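Local structure of endoglucanase (Thermotoga maritima, 2FVG) at residues C215-E220 against K324-L329; I176-S181 against T189-T194; D22-K27 against G41-L46. The protein probably acts as an aminopeptidase of the M42 family that uses two divalent metal cations per subunit, despite its name of endoglucanase. All coordinates share one frame; numbering follows the deposited sequence.

Contact 1: residues C215-E220 against K324-L329; sequences CAIVVE and KLIKVL
Ile326 pushes the end of its side chain between two residues of the strand: its CD1 lies 3.6 Å from Val219 CG2 and 3.8 Å from Ile217 CG2. The chain is folded back at its second torsion (chi2 -54°), and this bend sets the terminal methyl against both neighbours at once. Against Val219 it arrives at a slant, whereas Ile217 and Ile326 pass alongside one another in opposite directions. One helical turn further on, Leu329 meets the other branch of Ile217, whose CD1 rests 3.9 Å from Leu329 CB. Two residues from each side thus form a compact, wholly aliphatic patch, held by dispersion and the exclusion of water.

The example illustrates how an alpha/beta enzyme covers its central sheet. Strand 215-220 and helix 324-329 run almost exactly antiparallel, at 169°, with axes 11.1 Å apart, so one line of helix residues follows one face of the strand. Ile300, on the parallel neighbour strand 297-306, touches Ile217, Ile326 and Leu329 and widens the apolar layer.

The outer side of the helix is different in character. Lys324 extends into solvent, and Lys327 is partly exposed, although its NZ is hydrogen-bonded to Ser181 OG and Gly182 O. A further flank is closed by helix 256-268, on which Leu325 and Val328 pack. On the far face of the sheet Val218 points away from the helix, and its side chain touches Tyr252; further along the same strand, Glu220, a predicted ligand of the first zinc ion, is hydrogen-bonded through OE2 to His61 NE2.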
ATOM      1  N   CYS A 215       0.605  11.103 -17.899  1.00 27.93           N
ATOM      2  CA  CYS A 215       0.027  11.375 -16.591  1.00 30.55           C
ATOM      3  C   CYS A 215      -0.045  10.108 -15.761  1.00 29.75           C
ATOM      4  O   CYS A 215       0.124   9.011 -16.287  1.00 29.24           O
ATOM      5  CB  CYS A 215      -1.354  12.016 -16.715  1.00 32.97           C
ATOM      6  SG  CYS A 215      -2.573  10.954 -17.432  1.00 41.46           S
ATOM      7  N   ALA A 216      -0.324  10.275 -14.472  1.00 29.01           N
ATOM      8  CA  ALA A 216      -0.340   9.189 -13.505  1.00 28.11           C
ATOM      9  C   ALA A 216      -1.599   9.185 -12.623  1.00 30.24           C
ATOM     10  O   ALA A 216      -2.216  10.225 -12.383  1.00 31.60           O
ATOM     11  CB  ALA A 216       0.923   9.309 -12.612  1.00 26.16           C
ATOM     12  N   ILE A 217      -1.975   8.003 -12.149  1.00 28.98           N
ATOM     13  CA  ILE A 217      -3.072   7.848 -11.189  1.00 27.72           C
ATOM     14  C   ILE A 217      -2.398   7.125 -10.036  1.00 27.38           C
ATOM     15  O   ILE A 217      -1.829   6.062 -10.245  1.00 26.27           O
ATOM     16  CB  ILE A 217      -4.216   6.979 -11.762  1.00 27.75           C
ATOM     17  CG1 ILE A 217      -4.933   7.696 -12.900  1.00 30.16           C
ATOM     18  CG2 ILE A 217      -5.288   6.670 -10.703  1.00 30.00           C
ATOM     19  CD1 ILE A 217      -5.912   6.758 -13.634  1.00 28.53           C
ATOM     20  N   VAL A 218      -2.375   7.727  -8.846  1.00 27.44           N
ATOM     21  CA  VAL A 218      -1.822   7.061  -7.668  1.00 23.91           C
ATOM     22  C   VAL A 218      -3.005   6.456  -6.882  1.00 28.03           C
ATOM     23  O   VAL A 218      -3.978   7.143  -6.577  1.00 29.64           O
ATOM     24  CB  VAL A 218      -0.994   8.057  -6.793  1.00 26.33           C
ATOM     25  CG1 VAL A 218      -0.363   7.337  -5.645  1.00 25.30           C
ATOM     26  CG2 VAL A 218       0.085   8.721  -7.640  1.00 25.01           C
ATOM     27  N   VAL A 219      -2.951   5.151  -6.632  1.00 29.20           N
ATOM     28  CA  VAL A 219      -3.972   4.426  -5.879  1.00 28.09           C
ATOM     29  C   VAL A 219      -3.454   4.233  -4.453  1.00 31.16           C
ATOM     30  O   VAL A 219      -2.481   3.501  -4.225  1.00 29.17           O
ATOM     31  CB  VAL A 219      -4.286   3.077  -6.540  1.00 29.10           C
ATOM     32  CG1 VAL A 219      -5.382   2.320  -5.775  1.00 31.02           C
ATOM     33  CG2 VAL A 219      -4.784   3.313  -8.003  1.00 29.43           C
ATOM     34  N   GLU A 220      -4.069   4.939  -3.507  1.00 29.56           N
ATOM     35  CA  GLU A 220      -3.683   4.843  -2.112  1.00 31.02           C
ATOM     36  C   GLU A 220      -4.846   4.404  -1.235  1.00 30.66           C
ATOM     37  O   GLU A 220      -5.974   4.162  -1.722  1.00 31.66           O
ATOM     38  CB  GLU A 220      -3.139   6.183  -1.623  1.00 32.57           C
ATOM     39  CG  GLU A 220      -1.817   6.546  -2.290  1.00 40.69           C
ATOM     40  CD  GLU A 220      -1.188   7.814  -1.755  1.00 57.67           C
ATOM     41  OE1 GLU A 220      -1.906   8.609  -1.087  1.00 62.78           O
ATOM     42  OE2 GLU A 220       0.032   8.019  -2.019  1.00 67.10           O
ATOM     43  N   LYS A 324     -13.486  -0.467  -9.903  1.00 23.89           N
ATOM     44  CA  LYS A 324     -14.318  -0.090 -11.056  1.00 23.69           C
ATOM     45  C   LYS A 324     -13.832   1.216 -11.668  1.00 21.92           C
ATOM     46  O   LYS A 324     -13.663   1.313 -12.863  1.00 23.00           O
ATOM     47  CB  LYS A 324     -15.789   0.077 -10.677  1.00 22.54           C
ATOM     48  CG  LYS A 324     -16.631  -1.191 -10.571  1.00 32.24           C
ATOM     49  CD  LYS A 324     -18.092  -0.788 -10.329  1.00 28.64           C
ATOM     50  CE  LYS A 324     -19.034  -1.972 -10.157  1.00 44.67           C
ATOM     51  NZ  LYS A 324     -18.785  -2.724  -8.901  1.00 49.15           N
ATOM     52  N   LEU A 325     -13.617   2.222 -10.831  1.00 22.42           N
ATOM     53  CA  LEU A 325     -13.154   3.540 -11.269  1.00 24.26           C
ATOM     54  C   LEU A 325     -11.804   3.508 -11.994  1.00 23.64           C
ATOM     55  O   LEU A 325     -11.647   4.145 -13.022  1.00 24.86           O
ATOM     56  CB  LEU A 325     -13.102   4.518 -10.083  1.00 24.32           C
ATOM     57  CG  LEU A 325     -12.799   5.989 -10.358  1.00 24.27           C
ATOM     58  CD1 LEU A 325     -13.750   6.578 -11.421  1.00 21.54           C
ATOM     59  CD2 LEU A 325     -12.860   6.788  -9.070  1.00 24.02           C
ATOM     60  N   ILE A 326     -10.835   2.784 -11.454  1.00 22.90           N
ATOM     61  CA  ILE A 326      -9.531   2.657 -12.084  1.00 22.66           C
ATOM     62  C   ILE A 326      -9.693   1.968 -13.453  1.00 24.60           C
ATOM     63  O   ILE A 326      -9.087   2.381 -14.432  1.00 28.40           O
ATOM     64  CB  ILE A 326      -8.549   1.803 -11.214  1.00 23.54           C
ATOM     65  CG1 ILE A 326      -8.229   2.462  -9.857  1.00 26.46           C
ATOM     66  CG2 ILE A 326      -7.253   1.533 -11.961  1.00 19.55           C
ATOM     67  CD1 ILE A 326      -7.722   3.892  -9.963  1.00 33.88           C
ATOM     68  N   LYS A 327     -10.529   0.938 -13.532  1.00 22.62           N
ATOM     69  CA  LYS A 327     -10.675   0.219 -14.785  1.00 21.59           C
ATOM     70  C   LYS A 327     -11.253   1.111 -15.897  1.00 22.44           C
ATOM     71  O   LYS A 327     -10.761   1.087 -17.026  1.00 21.19           O
ATOM     72  CB  LYS A 327     -11.498  -1.049 -14.599  1.00 21.59           C
ATOM     73  CG  LYS A 327     -11.456  -1.935 -15.801  1.00 16.45           C
ATOM     74  CD  LYS A 327     -12.331  -3.144 -15.646  1.00 24.10           C
ATOM     75  CE  LYS A 327     -12.194  -4.000 -16.884  1.00 24.92           C
ATOM     76  NZ  LYS A 327     -12.899  -5.302 -16.764  1.00 29.97           N
ATOM     77  N   VAL A 328     -12.275   1.900 -15.565  1.00 22.76           N
ATOM     78  CA  VAL A 328     -12.896   2.829 -16.514  1.00 21.94           C
ATOM     79  C   VAL A 328     -11.926   3.943 -16.912  1.00 22.76           C
ATOM     80  O   VAL A 328     -11.834   4.280 -18.081  1.00 24.62           O
ATOM     81  CB  VAL A 328     -14.207   3.444 -15.984  1.00 21.19           C
ATOM     82  CG1 VAL A 328     -14.902   4.249 -17.107  1.00 19.44           C
ATOM     83  CG2 VAL A 328     -15.141   2.350 -15.505  1.00 23.89           C
ATOM     84  N   LEU A 329     -11.162   4.484 -15.961  1.00 25.05           N
ATOM     85  CA  LEU A 329     -10.177   5.522 -16.308  1.00 23.98           C
ATOM     86  C   LEU A 329      -9.140   5.006 -17.310  1.00 26.56           C
ATOM     87  O   LEU A 329      -8.718   5.743 -18.210  1.00 26.10           O
ATOM     88  CB  LEU A 329      -9.500   6.091 -15.069  1.00 22.85           C
ATOM     89  CG  LEU A 329     -10.433   6.928 -14.200  1.00 21.77           C
ATOM     90  CD1 LEU A 329      -9.821   7.184 -12.846  1.00 23.90           C
ATOM     91  CD2 LEU A 329     -10.756   8.226 -14.914  1.00 17.51           C
TER

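Contact 2: residues I176-S181 against T189-T194; sequences IDVLES and TYFVFT
With CG set beside its own backbone N (chi1 -67°), Phe191 directs its ring at the helix, where Leu179, in the same first-torsion setting (chi1 -74°), lays its branched end on the ring face. Leu179 CG stands 4.2 Å above the ring plane, over its centre. The methyl CD2 makes a CH-pi contact with the ring, 27° off the normal, and comes within 3.8 Å of Phe191 CE1, while CD1 lies over the inner end of the ring, 4.1 Å from CG of Phe191. Val178 joins more loosely, its CG1 4.3 Å from Phe191 CE2.

Helix 166-180 and strand 187-194 follow one another closely in sequence, so this is an alpha/beta unit in which the chain leaves the helix, turns, and returns as a strand of the central sheet, roughly antiparallel to it and at a slant. Nearer the strand's C-terminal end Ile176 CG1 approaches Phe193 CE2 at 4.2 Å, and Ile24 and Ile28 of helix 18-28 also touch Phe193. Ser181 OG donates back to Val178 O, three residues earlier, at 2.8 Å, from a position tilted out of the carbonyl plane. Thr194 OG1, at the strand's end, is hydrogen-bonded to ND1 of His61, a predicted zinc ligand, and so may help to position that imidazole.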
ATOM      1  N   ILE A 176      -3.943  -5.500  -9.168  1.00 29.94           N
ATOM      2  CA  ILE A 176      -3.974  -6.914  -9.544  1.00 29.69           C
ATOM      3  C   ILE A 176      -5.374  -7.331  -9.997  1.00 31.71           C
ATOM      4  O   ILE A 176      -5.501  -8.095 -10.957  1.00 31.63           O
ATOM      5  CB  ILE A 176      -3.545  -7.810  -8.381  1.00 28.56           C
ATOM      6  CG1 ILE A 176      -2.120  -7.472  -7.954  1.00 30.56           C
ATOM      7  CG2 ILE A 176      -3.614  -9.287  -8.774  1.00 28.25           C
ATOM      8  CD1 ILE A 176      -1.655  -8.273  -6.734  1.00 28.77           C
ATOM      9  N   ASP A 177      -6.416  -6.838  -9.316  1.00 33.11           N
ATOM     10  CA  ASP A 177      -7.805  -7.191  -9.676  1.00 33.70           C
ATOM     11  C   ASP A 177      -8.242  -6.551 -10.987  1.00 33.26           C
ATOM     12  O   ASP A 177      -9.046  -7.128 -11.713  1.00 35.51           O
ATOM     13  CB  ASP A 177      -8.813  -6.833  -8.561  1.00 33.45           C
ATOM     14  CG  ASP A 177      -8.759  -7.800  -7.368  1.00 42.45           C
ATOM     15  OD1 ASP A 177      -7.896  -8.719  -7.331  1.00 37.40           O
ATOM     16  OD2 ASP A 177      -9.594  -7.628  -6.455  1.00 44.45           O
ATOM     17  N   VAL A 178      -7.753  -5.344 -11.264  1.00 31.87           N
ATOM     18  CA  VAL A 178      -8.073  -4.676 -12.522  1.00 30.97           C
ATOM     19  C   VAL A 178      -7.491  -5.529 -13.640  1.00 32.50           C
ATOM     20  O   VAL A 178      -8.159  -5.811 -14.633  1.00 29.97           O
ATOM     21  CB  VAL A 178      -7.524  -3.230 -12.571  1.00 31.37           C
ATOM     22  CG1 VAL A 178      -7.640  -2.644 -13.999  1.00 24.34           C
ATOM     23  CG2 VAL A 178      -8.265  -2.361 -11.574  1.00 27.44           C
ATOM     24  N   LEU A 179      -6.251  -5.976 -13.441  1.00 33.75           N
ATOM     25  CA  LEU A 179      -5.578  -6.822 -14.428  1.00 34.15           C
ATOM     26  C   LEU A 179      -6.238  -8.185 -14.585  1.00 35.81           C
ATOM     27  O   LEU A 179      -6.391  -8.671 -15.714  1.00 35.52           O
ATOM     28  CB  LEU A 179      -4.105  -6.965 -14.078  1.00 32.32           C
ATOM     29  CG  LEU A 179      -3.284  -5.714 -14.377  1.00 33.83           C
ATOM     30  CD1 LEU A 179      -1.881  -5.817 -13.747  1.00 23.02           C
ATOM     31  CD2 LEU A 179      -3.211  -5.492 -15.894  1.00 24.57           C
ATOM     32  N   GLU A 180      -6.625  -8.807 -13.468  1.00 36.37           N
ATOM     33  CA  GLU A 180      -7.314 -10.105 -13.542  1.00 38.68           C
ATOM     34  C   GLU A 180      -8.668 -10.017 -14.213  1.00 37.58           C
ATOM     35  O   GLU A 180      -9.118 -10.991 -14.828  1.00 39.24           O
ATOM     36  CB  GLU A 180      -7.483 -10.768 -12.177  1.00 38.98           C
ATOM     37  CG  GLU A 180      -6.255 -11.481 -11.688  1.00 51.17           C
ATOM     38  CD  GLU A 180      -6.575 -12.673 -10.802  1.00 64.65           C
ATOM     39  OE1 GLU A 180      -7.734 -12.805 -10.347  1.00 70.80           O
ATOM     40  OE2 GLU A 180      -5.656 -13.491 -10.566  1.00 68.03           O
ATOM     41  N   SER A 181      -9.319  -8.859 -14.107  1.00 37.91           N
ATOM     42  CA  SER A 181     -10.644  -8.683 -14.700  1.00 38.84           C
ATOM     43  C   SER A 181     -10.559  -8.554 -16.208  1.00 39.17           C
ATOM     44  O   SER A 181     -11.586  -8.471 -16.868  1.00 39.02           O
ATOM     45  CB  SER A 181     -11.360  -7.447 -14.138  1.00 39.73           C
ATOM     46  OG  SER A 181     -10.914  -6.251 -14.773  1.00 37.92           O
ATOM     47  N   THR A 189      -0.445   1.392 -20.738  1.00 26.37           N
ATOM     48  CA  THR A 189      -0.630   1.639 -19.315  1.00 25.90           C
ATOM     49  C   THR A 189       0.351   0.837 -18.504  1.00 26.12           C
ATOM     50  O   THR A 189       0.404  -0.365 -18.628  1.00 29.26           O
ATOM     51  CB  THR A 189      -2.085   1.323 -18.882  1.00 23.93           C
ATOM     52  OG1 THR A 189      -2.973   2.181 -19.598  1.00 30.03           O
ATOM     53  CG2 THR A 189      -2.281   1.565 -17.371  1.00 26.05           C
ATOM     54  N   TYR A 190       1.151   1.518 -17.701  1.00 27.63           N
ATOM     55  CA  TYR A 190       2.095   0.849 -16.809  1.00 29.37           C
ATOM     56  C   TYR A 190       1.505   0.755 -15.402  1.00 30.23           C
ATOM     57  O   TYR A 190       1.084   1.759 -14.829  1.00 30.71           O
ATOM     58  CB  TYR A 190       3.409   1.617 -16.742  1.00 31.29           C
ATOM     59  CG  TYR A 190       4.174   1.614 -18.045  1.00 33.93           C
ATOM     60  CD1 TYR A 190       3.911   2.553 -19.033  1.00 31.47           C
ATOM     61  CD2 TYR A 190       5.173   0.671 -18.279  1.00 32.34           C
ATOM     62  CE1 TYR A 190       4.619   2.541 -20.237  1.00 33.54           C
ATOM     63  CE2 TYR A 190       5.885   0.658 -19.470  1.00 36.28           C
ATOM     64  CZ  TYR A 190       5.603   1.590 -20.447  1.00 34.21           C
ATOM     65  OH  TYR A 190       6.311   1.556 -21.639  1.00 36.99           O
ATOM     66  N   PHE A 191       1.418  -0.459 -14.883  1.00 28.27           N
ATOM     67  CA  PHE A 191       0.979  -0.683 -13.516  1.00 29.43           C
ATOM     68  C   PHE A 191       2.260  -0.833 -12.718  1.00 29.11           C
ATOM     69  O   PHE A 191       3.039  -1.762 -12.934  1.00 33.80           O
ATOM     70  CB  PHE A 191       0.085  -1.919 -13.418  1.00 29.80           C
ATOM     71  CG  PHE A 191      -1.227  -1.750 -14.110  1.00 30.75           C
ATOM     72  CD1 PHE A 191      -1.343  -1.968 -15.473  1.00 35.36           C
ATOM     73  CD2 PHE A 191      -2.353  -1.322 -13.399  1.00 33.89           C
ATOM     74  CE1 PHE A 191      -2.570  -1.793 -16.114  1.00 36.79           C
ATOM     75  CE2 PHE A 191      -3.578  -1.157 -14.027  1.00 34.31           C
ATOM     76  CZ  PHE A 191      -3.688  -1.390 -15.382  1.00 36.31           C
ATOM     77  N   VAL A 192       2.504   0.101 -11.814  1.00 28.08           N
ATOM     78  CA  VAL A 192       3.750   0.079 -11.053  1.00 26.03           C
ATOM     79  C   VAL A 192       3.516  -0.205  -9.568  1.00 26.77           C
ATOM     80  O   VAL A 192       2.633   0.384  -8.956  1.00 26.54           O
ATOM     81  CB  VAL A 192       4.561   1.386 -11.297  1.00 27.18           C
ATOM     82  CG1 VAL A 192       5.925   1.348 -10.557  1.00 25.64           C
ATOM     83  CG2 VAL A 192       4.820   1.553 -12.804  1.00 27.69           C
ATOM     84  N   PHE A 193       4.338  -1.096  -8.988  1.00 27.72           N
ATOM     85  CA  PHE A 193       4.215  -1.477  -7.588  1.00 22.34           C
ATOM     86  C   PHE A 193       5.553  -1.037  -7.008  1.00 23.65           C
ATOM     87  O   PHE A 193       6.605  -1.602  -7.327  1.00 23.04           O
ATOM     88  CB  PHE A 193       3.967  -2.981  -7.464  1.00 20.70           C
ATOM     89  CG  PHE A 193       2.719  -3.448  -8.198  1.00 14.37           C
ATOM     90  CD1 PHE A 193       2.749  -3.708  -9.558  1.00 18.36           C
ATOM     91  CD2 PHE A 193       1.526  -3.619  -7.501  1.00 13.64           C
ATOM     92  CE1 PHE A 193       1.539  -4.126 -10.257  1.00 22.18           C
ATOM     93  CE2 PHE A 193       0.317  -4.030  -8.180  1.00 28.18           C
ATOM     94  CZ  PHE A 193       0.351  -4.282  -9.549  1.00 21.02           C
ATOM     95  N   THR A 194       5.503  -0.024  -6.157  1.00 24.14           N
ATOM     96  CA  THR A 194       6.716   0.643  -5.752  1.00 24.92           C
ATOM     97  C   THR A 194       7.305   0.173  -4.441  1.00 25.36           C
ATOM     98  O   THR A 194       6.654  -0.480  -3.621  1.00 22.45           O
ATOM     99  CB  THR A 194       6.486   2.168  -5.676  1.00 29.13           C
ATOM    100  OG1 THR A 194       5.608   2.459  -4.587  1.00 32.27           O
ATOM    101  CG2 THR A 194       5.857   2.686  -6.958  1.00 27.30           C
TER

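Contact 3: residues D22-K27 against G41-L46; sequences DFIKSK and GNLIAL. With EDO (1,2-ethanediol), chain D.
The backbones of helix 22-27 and strand 43-46 come closest at Lys25 and Leu43, whose CA atoms are 7.9 Å apart, a gap spanned by one leucine side chain. Leu43 reaches over with CG anti to its backbone N (chi1 -179°) and divides its two methyls between neighbouring helix residues. CD2 takes the tighter place, 3.7 Å from Ile24 CG2 and 4.0 Å from the backbone N of Lys25, lying against the helix main chain itself. CD1 meets the aliphatic part of the lysine more loosely, 4.2 Å from Lys25 CE.

The lysine illustrates how an amphipathic residue can serve at the border of a core. Its chain bends at chi3 (-54°), leaving CE beside Leu43 and carrying NZ to Asp22 OD1, one helical turn earlier, in a long salt bridge of 3.5 Å. The helix covers strand 43-47 near one margin of the central sheet, where that strand lies between 34-37 and 187-194; Leu35 and Phe193 on those neighbours touch Lys25 and Ile24 respectively.

Within the helix, Ser26 OG donates to Phe23 O at 2.7 Å, in the carbonyl plane and on a lone pair; Lys27 N shares that acceptor. Ahead of the strand Gly41 adopts a positive phi of 118° that suits glycine. Asn42 follows, its ND2 hydrogen-bonded to Asp38 OD2 and its OD1 accepting from Val195 N, while a 1,2-ethanediol, probably from the crystallisation liquor, lies close by.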
ATOM      1  N   ASP A  22       7.609 -10.694  -5.318  1.00 32.65           N
ATOM      2  CA  ASP A  22       7.523 -12.047  -5.902  1.00 34.10           C
ATOM      3  C   ASP A  22       6.082 -12.550  -5.988  1.00 34.37           C
ATOM      4  O   ASP A  22       5.688 -13.195  -6.973  1.00 33.67           O
ATOM      5  CB  ASP A  22       8.381 -13.063  -5.125  1.00 33.97           C
ATOM      6  CG  ASP A  22       9.881 -12.828  -5.304  1.00 36.44           C
ATOM      7  OD1 ASP A  22      10.278 -12.078  -6.224  1.00 37.43           O
ATOM      8  OD2 ASP A  22      10.667 -13.402  -4.524  1.00 44.16           O
ATOM      9  N   PHE A  23       5.298 -12.262  -4.954  1.00 34.98           N
ATOM     10  CA  PHE A  23       3.912 -12.684  -4.934  1.00 34.56           C
ATOM     11  C   PHE A  23       3.130 -12.016  -6.073  1.00 34.11           C
ATOM     12  O   PHE A  23       2.504 -12.688  -6.885  1.00 35.91           O
ATOM     13  CB  PHE A  23       3.279 -12.401  -3.562  1.00 34.42           C
ATOM     14  CG  PHE A  23       1.853 -12.843  -3.467  1.00 35.83           C
ATOM     15  CD1 PHE A  23       1.537 -14.167  -3.173  1.00 33.92           C
ATOM     16  CD2 PHE A  23       0.822 -11.944  -3.699  1.00 27.39           C
ATOM     17  CE1 PHE A  23       0.217 -14.582  -3.102  1.00 37.95           C
ATOM     18  CE2 PHE A  23      -0.493 -12.350  -3.632  1.00 38.47           C
ATOM     19  CZ  PHE A  23      -0.800 -13.667  -3.329  1.00 29.99           C
ATOM     20  N   ILE A  24       3.183 -10.692  -6.135  1.00 32.94           N
ATOM     21  CA  ILE A  24       2.479  -9.928  -7.158  1.00 32.21           C
ATOM     22  C   ILE A  24       2.855 -10.416  -8.563  1.00 33.54           C
ATOM     23  O   ILE A  24       1.978 -10.682  -9.414  1.00 35.46           O
ATOM     24  CB  ILE A  24       2.718  -8.403  -6.965  1.00 35.21           C
ATOM     25  CG1 ILE A  24       2.112  -7.937  -5.623  1.00 31.68           C
ATOM     26  CG2 ILE A  24       2.124  -7.652  -8.126  1.00 31.92           C
ATOM     27  CD1 ILE A  24       2.402  -6.453  -5.245  1.00 30.23           C
ATOM     28  N   LYS A  25       4.159 -10.587  -8.781  1.00 35.54           N
ATOM     29  CA  LYS A  25       4.714 -11.112 -10.032  1.00 37.40           C
ATOM     30  C   LYS A  25       4.042 -12.441 -10.417  1.00 35.86           C
ATOM     31  O   LYS A  25       3.558 -12.591 -11.538  1.00 35.43           O
ATOM     32  CB  LYS A  25       6.215 -11.315  -9.850  1.00 37.29           C
ATOM     33  CG  LYS A  25       7.016 -11.526 -11.110  1.00 45.41           C
ATOM     34  CD  LYS A  25       8.514 -11.702 -10.791  1.00 45.57           C
ATOM     35  CE  LYS A  25       9.066 -10.537  -9.948  1.00 56.17           C
ATOM     36  NZ  LYS A  25      10.471 -10.763  -9.476  1.00 60.78           N
ATOM     37  N   SER A  26       3.971 -13.385  -9.480  1.00 35.07           N
ATOM     38  CA  SER A  26       3.342 -14.684  -9.762  1.00 36.94           C
ATOM     39  C   SER A  26       1.871 -14.557 -10.167  1.00 36.80           C
ATOM     40  O   SER A  26       1.359 -15.379 -10.934  1.00 38.07           O
ATOM     41  CB  SER A  26       3.495 -15.668  -8.594  1.00 37.59           C
ATOM     42  OG  SER A  26       2.733 -15.268  -7.464  1.00 44.15           O
ATOM     43  N   LYS A  27       1.200 -13.521  -9.675  1.00 36.15           N
ATOM     44  CA  LYS A  27      -0.206 -13.308 -10.009  1.00 35.30           C
ATOM     45  C   LYS A  27      -0.465 -12.551 -11.312  1.00 34.14           C
ATOM     46  O   LYS A  27      -1.504 -12.756 -11.952  1.00 32.49           O
ATOM     47  CB  LYS A  27      -0.948 -12.631  -8.846  1.00 34.95           C
ATOM     48  CG  LYS A  27      -0.902 -13.418  -7.527  1.00 33.11           C
ATOM     49  CD  LYS A  27      -1.435 -14.859  -7.663  1.00 30.36           C
ATOM     50  CE  LYS A  27      -1.275 -15.597  -6.351  1.00 34.81           C
ATOM     51  NZ  LYS A  27      -1.778 -16.995  -6.409  1.00 40.06           N
ATOM     52  N   GLY A  41      13.946  -1.754  -7.437  1.00 33.56           N
ATOM     53  CA  GLY A  41      13.109  -2.830  -6.943  1.00 32.94           C
ATOM     54  C   GLY A  41      11.646  -2.687  -7.272  1.00 32.21           C
ATOM     55  O   GLY A  41      10.833  -3.525  -6.854  1.00 32.81           O
ATOM     56  N   ASN A  42      11.298  -1.613  -7.983  1.00 30.20           N
ATOM     57  CA  ASN A  42       9.920  -1.375  -8.382  1.00 31.08           C
ATOM     58  C   ASN A  42       9.526  -2.428  -9.379  1.00 31.18           C
ATOM     59  O   ASN A  42      10.323  -2.773 -10.253  1.00 34.31           O
ATOM     60  CB  ASN A  42       9.757  -0.020  -9.080  1.00 31.82           C
ATOM     61  CG  ASN A  42      10.088   1.149  -8.189  1.00 31.66           C
ATOM     62  OD1 ASN A  42       9.604   1.253  -7.061  1.00 34.98           O
ATOM     63  ND2 ASN A  42      10.908   2.055  -8.697  1.00 29.46           N
ATOM     64  N   LEU A  43       8.295  -2.904  -9.277  1.00 30.62           N
ATOM     65  CA  LEU A  43       7.794  -3.890 -10.218  1.00 31.17           C
ATOM     66  C   LEU A  43       7.001  -3.113 -11.237  1.00 31.75           C
ATOM     67  O   LEU A  43       6.065  -2.419 -10.874  1.00 30.27           O
ATOM     68  CB  LEU A  43       6.908  -4.914  -9.513  1.00 30.56           C
ATOM     69  CG  LEU A  43       6.323  -6.037 -10.379  1.00 32.88           C
ATOM     70  CD1 LEU A  43       7.422  -6.874 -11.009  1.00 28.60           C
ATOM     71  CD2 LEU A  43       5.452  -6.895  -9.500  1.00 33.80           C
ATOM     72  N   ILE A  44       7.377  -3.240 -12.509  1.00 31.35           N
ATOM     73  CA  ILE A  44       6.754  -2.484 -13.581  1.00 31.36           C
ATOM     74  C   ILE A  44       6.086  -3.431 -14.552  1.00 32.25           C
ATOM     75  O   ILE A  44       6.741  -4.256 -15.181  1.00 31.63           O
ATOM     76  CB  ILE A  44       7.810  -1.614 -14.310  1.00 32.74           C
ATOM     77  CG1 ILE A  44       8.558  -0.751 -13.289  1.00 27.62           C
ATOM     78  CG2 ILE A  44       7.173  -0.788 -15.443  1.00 28.78           C
ATOM     79  CD1 ILE A  44       9.479   0.251 -13.897  1.00 34.68           C
ATOM     80  N   ALA A  45       4.772  -3.307 -14.655  1.00 32.19           N
ATOM     81  CA  ALA A  45       3.991  -4.165 -15.522  1.00 34.56           C
ATOM     82  C   ALA A  45       3.426  -3.296 -16.598  1.00 36.18           C
ATOM     83  O   ALA A  45       2.963  -2.199 -16.304  1.00 38.65           O
ATOM     84  CB  ALA A  45       2.876  -4.820 -14.730  1.00 32.98           C
ATOM     85  N   LEU A  46       3.492  -3.758 -17.843  1.00 36.35           N
ATOM     86  CA  LEU A  46       2.942  -3.003 -18.977  1.00 31.98           C
ATOM     87  C   LEU A  46       1.757  -3.688 -19.628  1.00 33.70           C
ATOM     88  O   LEU A  46       1.802  -4.878 -19.951  1.00 34.73           O
ATOM     89  CB  LEU A  46       4.017  -2.778 -20.048  1.00 32.09           C
ATOM     90  CG  LEU A  46       3.648  -2.241 -21.432  1.00 27.69           C
ATOM     91  CD1 LEU A  46       2.930  -0.898 -21.352  1.00 31.00           C
ATOM     92  CD2 LEU A  46       4.887  -2.112 -22.312  1.00 28.60           C
TER
HETATM   93  C1  EDO D 342       9.573   5.083  -7.044  1.00 76.42           C
HETATM   94  O1  EDO D 342      10.214   4.455  -5.924  1.00 70.54           O
HETATM   95  C2  EDO D 342       8.222   5.663  -6.630  1.00 78.89           C
HETATM   96  O2  EDO D 342       7.492   6.099  -7.787  1.00 80.57           O

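From the N terminus, contact 3 is the first to close, bringing helix 18-28 and strand 43-47 together across a short excursion through strand 34-37. Contact 2 follows with the briefest connection, only seven residues between its segments, and contact 1 spans the longest, 103 residues. The three stand in series, neither nesting nor crossing, yet all reach the same mixed sheet. Strands 43-47 and 187-194 are antiparallel neighbours, joined by Phe191 N to Ala45 O and Phe193 N to Leu43 O, which couples contacts 2 and 3. Contacts 1 and 2 meet helix to helix, where Ile326 packs on Val178. Contacts 1 and 3, about 18 Å apart between centres, do not touch.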